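Local structure of superoxide dismutase [Cu-Zn] (Bacteroidetes bacterium GWA2_30_7, 7B4O) at residues Ala9-Tyr14 / Arg121-His126; Val34-Asp39 / Lys108-Glu113. The protein probably disproportionates superoxide into oxygen and hydrogen peroxide, as Cu,Zn superoxide dismutases do, and here carries zinc in its metal sites. All blocks are in the same frame, centred on the assembly; numbering follows the deposited sequence.

Contact 1 of 2, residues Ala9-Tyr14 / Arg121-His126; sequences AVCVIY and RSMIVH. With ZN (zinc ion), chain E.
H126 NE2 binds a zinc ion at 1.9 Å, at the end of strand 122-126, whose M123 and V125 face C11 and I13 of strand 9-14. H51 and H53 bind the same metal, while the zinc at NE2 and a hydrogen bond from H126 ND1 to G141 O together hold the imidazole's rotation. I124 CG2 lies 3.6 Å above one face of that ring, toward its rim. The link to strand 9-14 is wholly apolar. C11 SG rests against M123 CG at 3.6 Å; the small, apolar thiol suits a buried position facing another strand's side chain. M123 then turns aside: its flexible chain bends at chi2 (-61°) and again at chi3, taking SD and CE away from strand 9-14. With I13 CG1 set between the backbone N and carbonyl carbon (chi1 67°), the branched side chain serves two neighbours: CD1 meets V125 CG2 at 3.6 Å, the two side chains crossing at about a right angle, and CG2 reaches M123 CB at 4.1 Å. The two strands, inclined at 43°, are not sheet partners: strand 143-151 runs between them, and I13 touches its A145, while F50 and I52 of strand 46-53 and I25 and F27 of strand 22-30 enclose M123.

Contact 2 of 2, residues Val34-Asp39 / Lys108-Glu113; sequences VKVVAD and KMIVFE
The phenyl ring of F112 meets V34 obliquely, its CZ lying 3.9 Å from V34 CG1, and is also touched by F27 and T6. This is where the long loop after strand 101-107, the Greek-key connection of the superoxide dismutase beta-barrel, folds against the start of strand 33-41. Residues 108-113 form no regular strand, and the contact with 34-39 is made by hydrocarbon side chains. I110 reaches both valines: its CG1 sits between the backbone N and the carbonyl carbon (chi1 63°), and from there the extended chain crosses V34 and V36 at about right angles. I110 CG1 is 3.7 Å from V34 CB, and farther along I110 CD1 touches V36 CG2, also at 3.7 Å. Beta-branched valines suit this place, being at ease in a strand and offering two methyls close to the backbone; V34 uses one for F112 and I110 and the other for the loop's main chain. An alanine here would keep CB against I110 CG1 but lose both methyls, and would probably leave F112 CZ and I110 CD1 without their neighbour in V34 and open a gap between loop and strand. The loop's course is steadied by D107, whose OD1 accepts hydrogen bonds from the backbone N of both M109 and I110, and V34 pairs with D107 through the backbone. V34 CG2 lies 3.3 Å from I110 O, the shortest approach of the contact.

Overall arrangement
Contacts 1 and 2 are neighbouring regions of one barrel, their centres 12 Å apart, and they touch directly where A9 CB packs on F112 CE1 at 3.8 Å. F27 of strand 22-30 binds them further, meeting A9 and M123 from contact 1 and V34, I110 and F112 from contact 2; I52 likewise touches both M123 and I110. Only contact 1 supplies a metal ligand, H126, in the site that normally holds the catalytic copper in this family. Contact 2 supplies no ligand; the side chain of V36 is about 10 Å from a zinc, but a different one from that held by H126. Along the sequence, residues 34-39 and 108-113 both fall between 9-14 and 121-126.

Contact 1 of 2, residues Ala9-Tyr14 / Arg121-His126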
ATOM      1  N   ALA A   9      -5.977   2.376   9.575  1.00 13.55           N
ATOM      2  CA  ALA A   9      -5.362   2.130   8.259  1.00 11.61           C
ATOM      3  C   ALA A   9      -4.603   3.385   7.862  1.00 10.88           C
ATOM      4  O   ALA A   9      -4.992   4.488   8.271  1.00 11.24           O
ATOM      5  CB  ALA A   9      -6.390   1.754   7.226  1.00 12.62           C
ATOM      6  N   VAL A  10      -3.533   3.185   7.113  1.00 10.79           N
ATOM      7  CA  VAL A  10      -2.627   4.287   6.718  1.00 10.94           C
ATOM      8  C   VAL A  10      -2.378   4.162   5.222  1.00 10.72           C
ATOM      9  O   VAL A  10      -2.135   3.057   4.739  1.00 11.53           O
ATOM     10  CB  VAL A  10      -1.319   4.247   7.524  1.00 11.86           C
ATOM     11  CG1 VAL A  10      -0.398   5.380   7.089  1.00 12.01           C
ATOM     12  CG2 VAL A  10      -1.573   4.309   9.020  1.00 12.81           C
ATOM     13  N   CYS A  11      -2.360   5.297   4.540  1.00 10.52           N
ATOM     14  CA  CYS A  11      -2.075   5.354   3.093  1.00 10.82           C
ATOM     15  C   CYS A  11      -1.131   6.513   2.826  1.00 10.32           C
ATOM     16  O   CYS A  11      -1.500   7.675   3.090  1.00 11.78           O
ATOM     17  CB  CYS A  11      -3.352   5.543   2.296  1.00 11.83           C
ATOM     18  SG  CYS A  11      -3.042   5.548   0.524  1.00 13.81           S
ATOM     19  N   VAL A  12       0.058   6.184   2.347  1.00  9.96           N
ATOM     20  CA  VAL A  12       1.016   7.213   1.873  1.00 10.32           C
ATOM     21  C   VAL A  12       0.815   7.331   0.370  1.00 10.52           C
ATOM     22  O   VAL A  12       0.870   6.303  -0.334  1.00 12.35           O
ATOM     23  CB  VAL A  12       2.462   6.864   2.236  1.00 10.36           C
ATOM     24  CG1 VAL A  12       3.411   7.935   1.724  1.00 11.30           C
ATOM     25  CG2 VAL A  12       2.619   6.650   3.730  1.00 11.81           C
ATOM     26  N   ILE A  13       0.536   8.539  -0.101  1.00 11.43           N
ATOM     27  CA  ILE A  13       0.316   8.703  -1.563  1.00 12.46           C
ATOM     28  C   ILE A  13       1.558   9.300  -2.200  1.00 12.11           C
ATOM     29  O   ILE A  13       2.287  10.115  -1.571  1.00 12.96           O
ATOM     30  CB  ILE A  13      -0.973   9.447  -1.923  1.00 16.03           C
ATOM     31  CG1 ILE A  13      -0.919  10.906  -1.497  1.00 17.70           C
ATOM     32  CG2 ILE A  13      -2.194   8.714  -1.381  1.00 18.45           C
ATOM     33  CD1 ILE A  13      -2.065  11.705  -2.064  1.00 20.15           C
ATOM     34  N   TYR A  14       1.794   8.825  -3.411  1.00 11.18           N
ATOM     35  CA  TYR A  14       2.943   9.212  -4.250  1.00 11.70           C
ATOM     36  C   TYR A  14       2.391   9.712  -5.565  1.00 11.73           C
ATOM     37  O   TYR A  14       1.349   9.269  -6.043  1.00 12.37           O
ATOM     38  CB  TYR A  14       3.877   8.024  -4.413  1.00 14.23           C
ATOM     39  CG  TYR A  14       4.518   7.629  -3.116  1.00 18.19           C
ATOM     40  CD1 TYR A  14       5.663   8.267  -2.671  1.00 21.84           C
ATOM     41  CD2 TYR A  14       3.952   6.654  -2.315  1.00 18.77           C
ATOM     42  CE1 TYR A  14       6.254   7.917  -1.471  1.00 25.12           C
ATOM     43  CE2 TYR A  14       4.527   6.295  -1.113  1.00 23.25           C
ATOM     44  CZ  TYR A  14       5.680   6.929  -0.691  1.00 25.42           C
ATOM     45  OH  TYR A  14       6.241   6.569   0.497  1.00 39.01           O
ATOM     46  N   ARG A 121      -6.749  -1.740  -0.857  1.00 11.41           N
ATOM     47  CA  ARG A 121      -7.282  -0.945  -1.980  1.00 11.48           C
ATOM     48  C   ARG A 121      -6.367   0.270  -2.157  1.00 10.83           C
ATOM     49  O   ARG A 121      -5.415   0.433  -1.372  1.00 11.16           O
ATOM     50  CB  ARG A 121      -8.742  -0.553  -1.725  1.00 11.62           C
ATOM     51  CG  ARG A 121      -9.644  -1.730  -1.379  1.00 12.26           C
ATOM     52  CD  ARG A 121      -9.771  -2.727  -2.501  1.00 13.15           C
ATOM     53  NE  ARG A 121     -10.496  -3.918  -2.075  1.00 13.81           N
ATOM     54  CZ  ARG A 121     -10.891  -4.895  -2.878  1.00 14.61           C
ATOM     55  NH1 ARG A 121     -10.672  -4.825  -4.178  1.00 16.51           N
ATOM     56  NH2 ARG A 121     -11.519  -5.942  -2.367  1.00 16.22           N
ATOM     57  N   SER A 122      -6.632   1.103  -3.145  1.00 11.21           N
ATOM     58  CA  SER A 122      -5.819   2.302  -3.416  1.00 11.12           C
ATOM     59  C   SER A 122      -6.592   3.571  -3.073  1.00 11.30           C
ATOM     60  O   SER A 122      -7.807   3.611  -3.198  1.00 11.25           O
ATOM     61  CB  SER A 122      -5.366   2.338  -4.841  1.00 11.21           C
ATOM     62  OG  SER A 122      -6.465   2.170  -5.725  1.00 11.51           O
ATOM     63  N   MET A 123      -5.852   4.610  -2.717  1.00 11.43           N
ATOM     64  CA  MET A 123      -6.342   5.999  -2.765  1.00 11.26           C
ATOM     65  C   MET A 123      -5.863   6.591  -4.082  1.00 10.49           C
ATOM     66  O   MET A 123      -4.676   6.408  -4.437  1.00 12.58           O
ATOM     67  CB  MET A 123      -5.832   6.831  -1.587  1.00 12.35           C
ATOM     68  CG  MET A 123      -6.478   6.488  -0.245  1.00 14.54           C
ATOM     69  SD  MET A 123      -8.263   6.775  -0.257  1.00 18.27           S
ATOM     70  CE  MET A 123      -8.346   8.460  -0.848  1.00 18.22           C
ATOM     71  N   ILE A 124      -6.762   7.263  -4.781  1.00 10.99           N
ATOM     72  CA  ILE A 124      -6.445   8.058  -5.991  1.00 10.61           C
ATOM     73  C   ILE A 124      -6.891   9.485  -5.719  1.00 11.39           C
ATOM     74  O   ILE A 124      -8.018   9.701  -5.289  1.00 11.51           O
ATOM     75  CB  ILE A 124      -7.112   7.477  -7.249  1.00 11.15           C
ATOM     76  CG1 ILE A 124      -6.533   6.117  -7.632  1.00 11.57           C
ATOM     77  CG2 ILE A 124      -7.003   8.461  -8.402  1.00 11.96           C
ATOM     78  CD1 ILE A 124      -5.075   6.172  -8.123  1.00 12.45           C
ATOM     79  N   VAL A 125      -5.991  10.435  -5.976  1.00 11.49           N
ATOM     80  CA  VAL A 125      -6.340  11.873  -5.999  1.00 10.78           C
ATOM     81  C   VAL A 125      -6.385  12.285  -7.464  1.00 10.04           C
ATOM     82  O   VAL A 125      -5.513  11.883  -8.235  1.00 11.05           O
ATOM     83  CB  VAL A 125      -5.370  12.718  -5.159  1.00 11.14           C
ATOM     84  CG1 VAL A 125      -5.775  14.182  -5.164  1.00 13.09           C
ATOM     85  CG2 VAL A 125      -5.265  12.176  -3.743  1.00 13.13           C
ATOM     86  N   HIS A 126      -7.410  13.037  -7.829  1.00 10.87           N
ATOM     87  CA  HIS A 126      -7.668  13.440  -9.227  1.00 11.72           C
ATOM     88  C   HIS A 126      -7.244  14.884  -9.485  1.00 12.32           C
ATOM     89  O   HIS A 126      -7.134  15.687  -8.556  1.00 11.48           O
ATOM     90  CB  HIS A 126      -9.138  13.217  -9.572  1.00 11.18           C
ATOM     91  CG  HIS A 126      -9.514  11.780  -9.712  1.00 11.70           C
ATOM     92  ND1 HIS A 126      -9.345  11.099 -10.892  1.00 12.32           N
ATOM     93  CD2 HIS A 126     -10.071  10.898  -8.835  1.00 12.71           C
ATOM     94  CE1 HIS A 126      -9.769   9.847 -10.734  1.00 14.82           C
ATOM     95  NE2 HIS A 126     -10.231   9.697  -9.485  1.00 13.78           N
TER
HETATM   96 ZN    ZN E 201     -11.339   8.242  -8.816  1.00 17.14          ZN

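Contact 2 of 2, residues Val34-Asp39 / Lys108-Glu113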
ATOM      1  N   VAL A  34     -15.751   5.824  10.773  1.00 16.01           N
ATOM      2  CA  VAL A  34     -14.283   5.869  10.520  1.00 14.51           C
ATOM      3  C   VAL A  34     -13.888   7.320  10.245  1.00 13.73           C
ATOM      4  O   VAL A  34     -14.442   7.932   9.327  1.00 14.67           O
ATOM      5  CB  VAL A  34     -13.856   4.917   9.390  1.00 15.99           C
ATOM      6  CG1 VAL A  34     -12.410   5.167   8.953  1.00 15.80           C
ATOM      7  CG2 VAL A  34     -14.066   3.470   9.802  1.00 17.29           C
ATOM      8  N   LYS A  35     -12.972   7.841  11.049  1.00 12.82           N
ATOM      9  CA  LYS A  35     -12.421   9.198  10.860  1.00 13.75           C
ATOM     10  C   LYS A  35     -11.368   9.143   9.754  1.00 13.42           C
ATOM     11  O   LYS A  35     -10.342   8.433   9.912  1.00 13.40           O
ATOM     12  CB  LYS A  35     -11.829   9.738  12.162  1.00 16.68           C
ATOM     13  CG  LYS A  35     -11.293  11.159  12.064  1.00 21.52           C
ATOM     14  CD  LYS A  35     -10.647  11.603  13.349  1.00 27.57           C
ATOM     15  CE  LYS A  35     -10.126  13.016  13.304  1.00 31.33           C
ATOM     16  NZ  LYS A  35      -9.658  13.443  14.641  1.00 37.70           N
ATOM     17  N   VAL A  36     -11.622   9.877   8.683  1.00 13.37           N
ATOM     18  CA  VAL A  36     -10.678  10.035   7.541  1.00 13.18           C
ATOM     19  C   VAL A  36      -9.935  11.342   7.763  1.00 12.67           C
ATOM     20  O   VAL A  36     -10.603  12.370   7.930  1.00 14.16           O
ATOM     21  CB  VAL A  36     -11.424  10.036   6.197  1.00 13.70           C
ATOM     22  CG1 VAL A  36     -10.468  10.172   5.024  1.00 16.37           C
ATOM     23  CG2 VAL A  36     -12.285   8.788   6.077  1.00 14.73           C
ATOM     24  N   VAL A  37      -8.609  11.277   7.818  1.00 12.98           N
ATOM     25  CA  VAL A  37      -7.748  12.482   7.945  1.00 12.43           C
ATOM     26  C   VAL A  37      -6.720  12.440   6.823  1.00 12.12           C
ATOM     27  O   VAL A  37      -5.920  11.496   6.779  1.00 14.63           O
ATOM     28  CB  VAL A  37      -7.055  12.576   9.314  1.00 12.95           C
ATOM     29  CG1 VAL A  37      -6.163  13.812   9.373  1.00 13.89           C
ATOM     30  CG2 VAL A  37      -8.060  12.589  10.442  1.00 13.21           C
ATOM     31  N   ALA A  38      -6.720  13.458   5.973  1.00 11.79           N
ATOM     32  CA  ALA A  38      -5.792  13.558   4.833  1.00 11.53           C
ATOM     33  C   ALA A  38      -4.987  14.840   4.981  1.00 11.30           C
ATOM     34  O   ALA A  38      -5.567  15.899   5.270  1.00 12.82           O
ATOM     35  CB  ALA A  38      -6.530  13.528   3.528  1.00 13.26           C
ATOM     36  N   ASP A  39      -3.676  14.718   4.780  1.00 12.76           N
ATOM     37  CA  ASP A  39      -2.742  15.863   4.765  1.00 11.66           C
ATOM     38  C   ASP A  39      -1.858  15.696   3.539  1.00 11.41           C
ATOM     39  O   ASP A  39      -0.960  14.831   3.573  1.00 12.41           O
ATOM     40  CB  ASP A  39      -1.949  15.940   6.059  1.00 12.63           C
ATOM     41  CG  ASP A  39      -2.844  16.331   7.212  1.00 14.60           C
ATOM     42  OD1 ASP A  39      -3.267  17.506   7.247  1.00 17.00           O
ATOM     43  OD2 ASP A  39      -3.150  15.448   8.015  1.00 17.58           O
ATOM     44  N   LYS A 108     -19.296   6.637   7.341  1.00 14.92           N
ATOM     45  CA  LYS A 108     -20.132   5.608   8.012  1.00 15.71           C
ATOM     46  C   LYS A 108     -20.177   4.321   7.182  1.00 16.02           C
ATOM     47  O   LYS A 108     -20.863   3.385   7.609  1.00 19.22           O
ATOM     48  CB  LYS A 108     -21.527   6.184   8.253  1.00 20.37           C
ATOM     49  CG  LYS A 108     -21.548   7.339   9.241  1.00 25.41           C
ATOM     50  CD  LYS A 108     -22.914   7.608   9.841  1.00 30.05           C
ATOM     51  CE  LYS A 108     -22.847   8.423  11.115  1.00 34.85           C
ATOM     52  NZ  LYS A 108     -22.606   7.573  12.307  1.00 38.37           N
ATOM     53  N   MET A 109     -19.467   4.253   6.057  1.00 15.77           N
ATOM     54  CA  MET A 109     -19.536   3.098   5.123  1.00 17.87           C
ATOM     55  C   MET A 109     -18.220   2.309   5.094  1.00 16.82           C
ATOM     56  O   MET A 109     -18.273   1.087   4.912  1.00 19.81           O
ATOM     57  CB  MET A 109     -19.880   3.571   3.708  1.00 20.30           C
ATOM     58  CG  MET A 109     -21.245   4.206   3.617  1.00 21.15           C
ATOM     59  SD  MET A 109     -21.915   4.056   1.965  1.00 23.39           S
ATOM     60  CE  MET A 109     -23.581   4.691   2.194  1.00 25.43           C
ATOM     61  N   ILE A 110     -17.069   2.964   5.237  1.00 17.71           N
ATOM     62  CA  ILE A 110     -15.769   2.255   5.072  1.00 19.80           C
ATOM     63  C   ILE A 110     -15.485   1.407   6.325  1.00 17.61           C
ATOM     64  O   ILE A 110     -15.763   1.860   7.459  1.00 20.71           O
ATOM     65  CB  ILE A 110     -14.635   3.227   4.687  1.00 23.06           C
ATOM     66  CG1 ILE A 110     -14.353   4.284   5.751  1.00 23.75           C
ATOM     67  CG2 ILE A 110     -14.930   3.869   3.335  1.00 23.50           C
ATOM     68  CD1 ILE A 110     -13.422   5.374   5.248  1.00 23.44           C
ATOM     69  N   VAL A 111     -14.985   0.191   6.113  1.00 16.73           N
ATOM     70  CA  VAL A 111     -14.607  -0.764   7.199  1.00 18.09           C
ATOM     71  C   VAL A 111     -13.242  -1.377   6.873  1.00 17.07           C
ATOM     72  O   VAL A 111     -12.752  -1.174   5.742  1.00 15.34           O
ATOM     73  CB  VAL A 111     -15.679  -1.850   7.401  1.00 20.89           C
ATOM     74  CG1 VAL A 111     -17.013  -1.251   7.830  1.00 24.85           C
ATOM     75  CG2 VAL A 111     -15.864  -2.695   6.157  1.00 19.15           C
ATOM     76  N   PHE A 112     -12.661  -2.108   7.827  1.00 17.46           N
ATOM     77  CA  PHE A 112     -11.302  -2.697   7.718  1.00 18.45           C
ATOM     78  C   PHE A 112     -11.352  -4.226   7.652  1.00 18.45           C
ATOM     79  O   PHE A 112     -10.276  -4.849   7.689  1.00 22.18           O
ATOM     80  CB  PHE A 112     -10.430  -2.263   8.896  1.00 19.06           C
ATOM     81  CG  PHE A 112     -10.327  -0.769   9.093  1.00 19.97           C
ATOM     82  CD1 PHE A 112     -10.124   0.085   8.020  1.00 20.04           C
ATOM     83  CD2 PHE A 112     -10.427  -0.215  10.357  1.00 21.89           C
ATOM     84  CE1 PHE A 112     -10.045   1.457   8.212  1.00 22.07           C
ATOM     85  CE2 PHE A 112     -10.336   1.156  10.542  1.00 22.48           C
ATOM     86  CZ  PHE A 112     -10.147   1.993   9.473  1.00 18.44           C
ATOM     87  N   GLU A 113     -12.538  -4.826   7.568  1.00 20.73           N
ATOM     88  CA  GLU A 113     -12.668  -6.309   7.521  1.00 24.17           C
ATOM     89  C   GLU A 113     -13.849  -6.675   6.622  1.00 23.64           C
ATOM     90  O   GLU A 113     -14.727  -5.821   6.454  1.00 26.16           O
ATOM     91  CB  GLU A 113     -12.797  -6.888   8.930  1.00 29.16           C
ATOM     92  CG  GLU A 113     -13.982  -6.360   9.711  1.00 35.89           C
ATOM     93  CD  GLU A 113     -14.271  -7.141  10.986  1.00 42.29           C
ATOM     94  OE1 GLU A 113     -15.464  -7.350  11.306  1.00 54.26           O
ATOM     95  OE2 GLU A 113     -13.298  -7.558  11.646  1.00 47.98           O
TER